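Local atomic coordinates of amidohydrolase 3 domain-containing protein (Pyrococcus horikoshii, PDB entry 3IGH), a protein that is of unknown function but, as a member of the amidohydrolase family, probably hydrolyses carbon-nitrogen bonds other than peptide bonds. Residues S398-S401 against P402-P405; Q361-F364 against I365-D368; R299-E302 against K303-L307. One frame throughout, in Å; residues are numbered along the deposited sequence. Where two conformers were deposited one is given.

Contact 1: S398-S401 against P402-P405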
loop_
_atom_site.group_PDB
_atom_site.type_symbol
_atom_site.label_atom_id
_atom_site.label_comp_id
_atom_site.label_asym_id
_atom_site.label_seq_id
_atom_site.Cartn_x
_atom_site.Cartn_y
_atom_site.Cartn_z
ATOM N N SER A 398 -19.852 -12.210 -11.128
ATOM C CA SER A 398 -19.702 -12.217 -9.695
ATOM C C SER A 398 -20.878 -12.949 -9.062
ATOM O O SER A 398 -21.844 -13.280 -9.739
ATOM C CB SER A 398 -19.647 -10.779 -9.175
ATOM O OG SER A 398 -20.721 -9.997 -9.661
ATOM N N THR A 399 -20.789 -13.176 -7.756
ATOM C CA THR A 399 -21.814 -13.907 -7.038
ATOM C C THR A 399 -22.545 -13.044 -6.025
ATOM O O THR A 399 -23.624 -13.424 -5.576
ATOM C CB THR A 399 -21.224 -15.121 -6.279
ATOM O OG1 THR A 399 -20.149 -14.687 -5.434
ATOM C CG2 THR A 399 -20.715 -16.179 -7.254
ATOM N N ASP A 400 -21.951 -11.905 -5.646
ATOM C CA ASP A 400 -22.415 -11.113 -4.504
ATOM C C ASP A 400 -22.481 -11.989 -3.254
ATOM O O ASP A 400 -23.332 -11.795 -2.389
ATOM C CB ASP A 400 -23.772 -10.430 -4.797
ATOM C CG ASP A 400 -24.092 -9.307 -3.826
ATOM O OD1 ASP A 400 -23.154 -8.731 -3.229
ATOM O OD2 ASP A 400 -25.293 -9.010 -3.651
ATOM N N SER A 401 -21.577 -12.962 -3.168
ATOM C CA SER A 401 -21.515 -13.867 -2.030
ATOM C C SER A 401 -21.427 -13.058 -0.729
ATOM O O SER A 401 -20.689 -12.063 -0.660
ATOM C CB SER A 401 -20.310 -14.799 -2.181
ATOM O OG SER A 401 -20.128 -15.578 -1.021
ATOM N N PRO A 402 -22.184 -13.468 0.307
ATOM C CA PRO A 402 -22.978 -14.696 0.475
ATOM C C PRO A 402 -24.462 -14.675 0.053
ATOM O O PRO A 402 -25.215 -15.574 0.460
ATOM C CB PRO A 402 -22.882 -14.932 1.978
ATOM C CG PRO A 402 -22.892 -13.533 2.557
ATOM C CD PRO A 402 -22.242 -12.627 1.511
ATOM N N ILE A 403 -24.879 -13.682 -0.737
ATOM C CA ILE A 403 -26.267 -13.604 -1.209
ATOM C C ILE A 403 -26.563 -14.778 -2.153
ATOM O O ILE A 403 -27.634 -15.386 -2.092
ATOM C CB ILE A 403 -26.585 -12.225 -1.882
ATOM C CG1 ILE A 403 -26.267 -11.057 -0.935
ATOM C CG2 ILE A 403 -28.036 -12.148 -2.373
ATOM C CD1 ILE A 403 -26.961 -11.109 0.417
ATOM N N GLU A 404 -25.601 -15.099 -3.012
ATOM C CA GLU A 404 -25.671 -16.297 -3.845
ATOM C C GLU A 404 -24.557 -17.235 -3.406
ATOM O O GLU A 404 -23.605 -16.775 -2.757
ATOM C CB GLU A 404 -25.480 -15.956 -5.327
ATOM C CG GLU A 404 -26.457 -14.929 -5.859
ATOM C CD GLU A 404 -27.888 -15.416 -5.895
ATOM O OE1 GLU A 404 -28.106 -16.635 -6.059
ATOM O OE2 GLU A 404 -28.794 -14.566 -5.766
ATOM N N PRO A 405 -24.658 -18.543 -3.750
ATOM C CA PRO A 405 -23.527 -19.447 -3.536
ATOM C C PRO A 405 -22.254 -18.968 -4.239
ATOM O O PRO A 405 -22.325 -18.383 -5.318
ATOM C CB PRO A 405 -24.008 -20.776 -4.141
ATOM C CG PRO A 405 -25.199 -20.433 -4.962
ATOM C CD PRO A 405 -25.826 -19.271 -4.283
HETATM O O HOH W 1 -21.806 -17.628 -0.971
#
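Thr399 and Glu404 meet where the chain folds back on itself, and this is the tight part of the loop. Glu404 lays the start of its side chain against a carbonyl, with CB 3.1 Å and CG 3.2 Å from Thr399 O. Thr399 CG2 is pressed on Pro405 O at 3.3 Å. A chi1 of 54° sets the threonine's OG1 between its own backbone N and carbonyl carbon, where it accepts from Ser401 N in an ST turn and also bonds to Asp65. Asp400 adopts a left-handed backbone conformation (phi 55°), and its carbonyl O takes Ile403 N at 2.9 Å (N-H...O 153°). The Asp400 and Ile403 side chains lie alongside each other, pointing the same way. A water links the two segments, 2.6 Å from Ser401 OG and 2.7 Å from Glu404 O, donating to the latter. The looser side is that of Pro402, partly exposed and entered through a cis peptide, and of the exposed Ile403. The loop follows strand 395-397, the eighth of the barrel. Backbone bonds join Asp400 to His67 in strand 58-68 and Ser401 to His69 just past its end, Pro402 packs on helix 70-78, and Ile403 and Glu404 touch Phe364 of helix 364-367.

Contact 2: Q361-F364 against I365-D368. With SO4 (sulfate ion), chain E.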
loop_
_atom_site.group_PDB
_atom_site.type_symbol
_atom_site.label_atom_id
_atom_site.label_comp_id
_atom_site.label_asym_id
_atom_site.label_seq_id
_atom_site.Cartn_x
_atom_site.Cartn_y
_atom_site.Cartn_z
ATOM N N GLN A 361 -24.375 -10.534 -11.854
ATOM C CA GLN A 361 -24.446 -11.728 -11.013
ATOM C C GLN A 361 -25.445 -12.737 -11.591
ATOM O O GLN A 361 -26.610 -12.744 -11.196
ATOM C CB GLN A 361 -24.842 -11.352 -9.580
ATOM C CG GLN A 361 -23.856 -10.456 -8.810
ATOM C CD GLN A 361 -23.949 -8.998 -9.215
ATOM O OE1 GLN A 361 -25.037 -8.486 -9.475
ATOM N NE2 GLN A 361 -22.802 -8.329 -9.298
ATOM N N PRO A 362 -25.005 -13.561 -12.559
ATOM C CA PRO A 362 -25.911 -14.500 -13.251
ATOM C C PRO A 362 -26.737 -15.453 -12.381
ATOM O O PRO A 362 -27.855 -15.784 -12.761
ATOM C CB PRO A 362 -24.973 -15.265 -14.192
ATOM C CG PRO A 362 -23.872 -14.268 -14.474
ATOM C CD PRO A 362 -23.648 -13.595 -13.141
ATOM N N HIS A 363 -26.230 -15.857 -11.218
ATOM C CA HIS A 363 -27.004 -16.742 -10.344
ATOM C C HIS A 363 -28.286 -16.118 -9.764
ATOM O O HIS A 363 -29.165 -16.843 -9.291
ATOM C CB HIS A 363 -26.134 -17.395 -9.262
ATOM C CG HIS A 363 -26.709 -18.672 -8.729
ATOM N ND1 HIS A 363 -27.510 -18.712 -7.611
ATOM C CD2 HIS A 363 -26.636 -19.944 -9.186
ATOM C CE1 HIS A 363 -27.887 -19.958 -7.384
ATOM N NE2 HIS A 363 -27.373 -20.724 -8.327
ATOM N N PHE A 364 -28.408 -14.785 -9.829
ATOM C CA PHE A 364 -29.666 -14.100 -9.484
ATOM C C PHE A 364 -30.855 -14.563 -10.344
ATOM O O PHE A 364 -31.985 -14.525 -9.881
ATOM C CB PHE A 364 -29.536 -12.571 -9.592
ATOM C CG PHE A 364 -28.941 -11.900 -8.364
ATOM C CD1 PHE A 364 -27.651 -12.188 -7.934
ATOM C CD2 PHE A 364 -29.679 -10.956 -7.652
ATOM C CE1 PHE A 364 -27.100 -11.542 -6.806
ATOM C CE2 PHE A 364 -29.144 -10.321 -6.529
ATOM C CZ PHE A 364 -27.850 -10.615 -6.110
ATOM N N ILE A 365 -30.599 -14.964 -11.592
ATOM C CA ILE A 365 -31.624 -15.593 -12.448
ATOM C C ILE A 365 -32.305 -16.766 -11.724
ATOM O O ILE A 365 -33.533 -16.899 -11.747
ATOM C CB ILE A 365 -31.015 -16.093 -13.785
ATOM C CG1 ILE A 365 -30.602 -14.909 -14.666
ATOM C CG2 ILE A 365 -31.988 -17.013 -14.554
ATOM C CD1 ILE A 365 -29.660 -15.294 -15.769
ATOM N N ILE A 366 -31.491 -17.570 -11.042
ATOM C CA ILE A 366 -31.982 -18.745 -10.335
ATOM C C ILE A 366 -32.695 -18.402 -9.032
ATOM O O ILE A 366 -33.782 -18.936 -8.763
ATOM C CB ILE A 366 -30.845 -19.780 -10.131
ATOM C CG1 ILE A 366 -30.602 -20.510 -11.449
ATOM C CG2 ILE A 366 -31.169 -20.788 -9.018
ATOM C CD1 ILE A 366 -29.215 -21.010 -11.602
ATOM N N SER A 367 -32.104 -17.503 -8.240
ATOM C CA SER A 367 -32.631 -17.169 -6.919
ATOM C C SER A 367 -33.874 -16.287 -6.974
ATOM O O SER A 367 -34.800 -16.460 -6.175
ATOM C CB SER A 367 -31.554 -16.498 -6.062
ATOM O OG SER A 367 -30.538 -17.420 -5.713
ATOM N N ASP A 368 -33.891 -15.342 -7.909
ATOM C CA ASP A 368 -34.963 -14.353 -7.979
ATOM C C ASP A 368 -36.142 -14.865 -8.812
ATOM O O ASP A 368 -36.424 -14.336 -9.893
ATOM C CB ASP A 368 -34.451 -13.016 -8.557
ATOM C CG ASP A 368 -33.377 -12.340 -7.683
ATOM O OD1 ASP A 368 -32.946 -12.905 -6.651
ATOM O OD2 ASP A 368 -32.981 -11.211 -8.037
HETATM S S SO4 E . -28.327 -24.228 -8.422
HETATM O O1 SO4 E . -27.775 -25.487 -7.932
HETATM O O2 SO4 E . -29.401 -24.500 -9.374
HETATM O O3 SO4 E . -28.827 -23.444 -7.298
HETATM O O4 SO4 E . -27.285 -23.472 -9.107
#
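Where a type I beta turn, Gln361 to Phe364, brings the chain out of strand 357-360 and runs into the short helix 364-367, His363 of the turn packs against Ile366. The isoleucine comes over one face of the imidazole, its CB 4.1 Å from the centroid of the His363 ring and 13° off the normal, a CH-pi contact displaced toward the rim. The imidazole is swung alongside the helix because CG stands anti to the backbone N (chi1 -157°), and polar partners at both nitrogens then fix its rotation. NE2 of His363 donates to sulfate O4 at 2.9 Å in a fairly straight bond (158°), with a weak second bond to O3, while ND1 has its partner outside the two segments, in Glu404. The sulfate, probably from the crystallisation liquor, is held by Lys422 as well. In the TIM-barrel fold of the amidohydrolases this helix belongs to the loop between the seventh and eighth strands. Its opening turn is secured by Ser367 N to His363 O at 3.2 Å, the donor lying in the carbonyl plane, and by Asp368 N to Phe364 O at 2.9 Å. The side chains of this last pair, Phe364 and Asp368, run side by side. The carboxylate meets the ring at its edge, OD2 of Asp368 being 3.3 Å from CD2 of Phe364, with the two planes 75° apart; the same OD2 is also bonded to Tyr384 OH. The phenyl ring makes an edge-to-face contact with His339, and Ile365 leans on Phe386 of helix 386-392.

Contact 3: R299-E302 against K303-L307; sequences RITE and KARSL. With SO4 (sulfate ion), chain R; SO4 (sulfate ion), chain C; SO4 (sulfate ion), chain S.
This is a helix-internal contact between successive turns near the C-terminal end of helix 294-305, on the outside of the barrel, where Arg299 meets Lys303 and Thr301 meets Arg305. Four backbone bonds of the i to i+4 kind run through it, among them Ala304 N to Ile300 O at 2.9 Å, close to straight at 170°. Ser306 closes the sequence: its N bonds to Glu302 O, while its hydroxyl OG turns back to donate to Lys303 O at 2.7 Å. The basic side chains gather sulfates, probably from the crystallisation liquor. Lys303 starts extended, CG opposite its own N (chi1 -176°), then in the conformer given bends at its far end to bring NZ 2.8 Å from sulfate O4, a weak and somewhat doubtful bond. Arg299 NH2 adds a weak bond to O1 of the same ion. Arg305 grips a second sulfate edge-on, NE to O2 at 3.0 Å and NH1 to O1 at 2.9 Å, and NH1 makes weak bonds to a third; NH2 goes to Leu309 O. Glu302 does not pair with this guanidinium: its OE2 stays 6.1 Å from Arg305 NE and passes near the arginine's CB instead. On the inner side, Ile300, Thr301 and Ala304 lie on strand 256-264, with helices 237-246 and 318-331 as flanking neighbours. Such a layout is that of a beta-alpha-beta crossover helix in a TIM barrel, here linking strand 256-264 to strand 310-315.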
loop_
_atom_site.group_PDB
_atom_site.type_symbol
_atom_site.label_atom_id
_atom_site.label_comp_id
_atom_site.label_asym_id
_atom_site.label_seq_id
_atom_site.Cartn_x
_atom_site.Cartn_y
_atom_site.Cartn_z
ATOM N N ARG A 299 -20.384 14.161 -5.393
ATOM C CA ARG A 299 -19.395 14.613 -4.413
ATOM C C ARG A 299 -18.464 13.478 -3.959
ATOM O O ARG A 299 -17.238 13.645 -3.895
ATOM C CB ARG A 299 -20.098 15.240 -3.206
ATOM C CG ARG A 299 -19.159 15.736 -2.120
ATOM C CD ARG A 299 -19.925 16.318 -0.954
ATOM N NE ARG A 299 -20.314 17.699 -1.221
ATOM C CZ ARG A 299 -19.736 18.766 -0.678
ATOM N NH1 ARG A 299 -20.170 19.971 -1.000
ATOM N NH2 ARG A 299 -18.736 18.637 0.190
ATOM N N ILE A 300 -19.044 12.322 -3.657
ATOM C CA ILE A 300 -18.234 11.172 -3.232
ATOM C C ILE A 300 -17.355 10.651 -4.391
ATOM O O ILE A 300 -16.167 10.347 -4.195
ATOM C CB ILE A 300 -19.089 10.060 -2.573
ATOM C CG1 ILE A 300 -19.852 10.623 -1.363
ATOM C CG2 ILE A 300 -18.194 8.911 -2.091
ATOM C CD1 ILE A 300 -20.955 9.714 -0.816
ATOM N N THR A 301 -17.941 10.568 -5.582
ATOM C CA THR A 301 -17.220 10.194 -6.795
ATOM C C THR A 301 -15.996 11.101 -7.011
ATOM O O THR A 301 -14.896 10.611 -7.253
ATOM C CB THR A 301 -18.158 10.234 -8.028
ATOM O OG1 THR A 301 -19.210 9.273 -7.860
ATOM C CG2 THR A 301 -17.401 9.929 -9.321
ATOM N N GLU A 302 -16.184 12.414 -6.883
ATOM C CA GLU A 302 -15.076 13.360 -7.066
ATOM C C GLU A 302 -14.001 13.258 -5.986
ATOM O O GLU A 302 -12.811 13.410 -6.290
ATOM C CB GLU A 302 -15.578 14.807 -7.209
ATOM C CG GLU A 302 -16.373 15.085 -8.503
ATOM C CD GLU A 302 -15.579 14.846 -9.789
ATOM O OE1 GLU A 302 -15.335 15.825 -10.516
ATOM O OE2 GLU A 302 -15.214 13.681 -10.098
ATOM N N LYS A 303 -14.415 13.018 -4.742
ATOM C CA LYS A 303 -13.484 12.758 -3.650
ATOM C C LYS A 303 -12.611 11.538 -3.984
ATOM O O LYS A 303 -11.377 11.579 -3.872
ATOM C CB LYS A 303 -14.266 12.528 -2.357
ATOM C CG LYS A 303 -13.405 12.345 -1.113
ATOM C CD LYS A 303 -14.253 11.997 0.116
ATOM C CE LYS A 303 -15.164 13.146 0.540
ATOM N NZ LYS A 303 -14.380 14.372 0.858
ATOM N N ALA A 304 -13.258 10.453 -4.411
ATOM C CA ALA A 304 -12.546 9.241 -4.831
ATOM C C ALA A 304 -11.604 9.495 -6.008
ATOM O O ALA A 304 -10.464 9.043 -5.998
ATOM C CB ALA A 304 -13.542 8.148 -5.196
ATOM N N ARG A 305 -12.078 10.238 -7.010
ATOM C CA ARG A 305 -11.285 10.506 -8.211
ATOM C C ARG A 305 -10.062 11.380 -7.927
ATOM O O ARG A 305 -9.025 11.232 -8.574
ATOM C CB ARG A 305 -12.157 11.105 -9.324
ATOM C CG ARG A 305 -13.166 10.101 -9.946
ATOM C CD ARG A 305 -12.477 8.790 -10.322
ATOM N NE ARG A 305 -11.453 8.988 -11.361
ATOM C CZ ARG A 305 -10.423 8.177 -11.572
ATOM N NH1 ARG A 305 -9.573 8.439 -12.559
ATOM N NH2 ARG A 305 -10.247 7.095 -10.816
ATOM N N SER A 306 -10.176 12.248 -6.925
ATOM C CA SER A 306 -9.052 13.063 -6.463
ATOM C C SER A 306 -7.945 12.198 -5.846
ATOM O O SER A 306 -6.818 12.656 -5.688
ATOM C CB SER A 306 -9.514 14.149 -5.474
ATOM O OG SER A 306 -9.694 13.643 -4.154
ATOM N N LEU A 307 -8.277 10.945 -5.529
ATOM C CA LEU A 307 -7.319 9.975 -4.973
ATOM C C LEU A 307 -6.997 8.851 -5.949
ATOM O O LEU A 307 -6.360 7.864 -5.573
ATOM C CB LEU A 307 -7.851 9.406 -3.645
ATOM C CG LEU A 307 -7.915 10.370 -2.456
ATOM C CD1 LEU A 307 -8.821 9.811 -1.357
ATOM C CD2 LEU A 307 -6.515 10.687 -1.907
HETATM S S SO4 R . -16.045 16.970 1.772
HETATM O O1 SO4 R . -17.143 16.009 1.685
HETATM O O2 SO4 R . -16.578 18.295 2.075
HETATM O O3 SO4 R . -15.130 16.567 2.836
HETATM O O4 SO4 R . -15.327 17.015 0.500
HETATM S S SO4 C . -10.789 11.883 -13.611
HETATM O O1 SO4 C . -10.346 10.642 -14.244
HETATM O O2 SO4 C . -11.937 11.611 -12.758
HETATM O O3 SO4 C . -9.712 12.439 -12.798
HETATM O O4 SO4 C . -11.163 12.833 -14.653
HETATM S S SO4 S . -6.327 7.171 -13.142
HETATM O O1 SO4 S . -5.040 6.529 -13.402
HETATM O O2 SO4 S . -7.123 6.324 -12.267
HETATM O O3 SO4 S . -6.115 8.460 -12.479
HETATM O O4 SO4 S . -7.030 7.362 -14.409
#

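Contacts 1 and 2 form one neighbourhood, their centres 9 Å apart, in the loops that follow the eighth and seventh barrel strands. Glu404 of contact 1 joins them: its OE1 lies 2.6 Å from Ser367 OG and 2.7 Å from His363 ND1 of contact 2, both probable hydrogen bonds, while Pro405 CG packs on His363 CE1 at 3.6 Å. Asp400 lies beside His67 and His69, and its side chain comes within about 3 Å of a bound sulfate, probably from the crystallisation liquor, at the strand ends where amidohydrolases usually carry their active site, consistent with a pocket here. Contact 3 stands apart on the barrel's outer helices, its nearest atoms about 18 Å from either of the others.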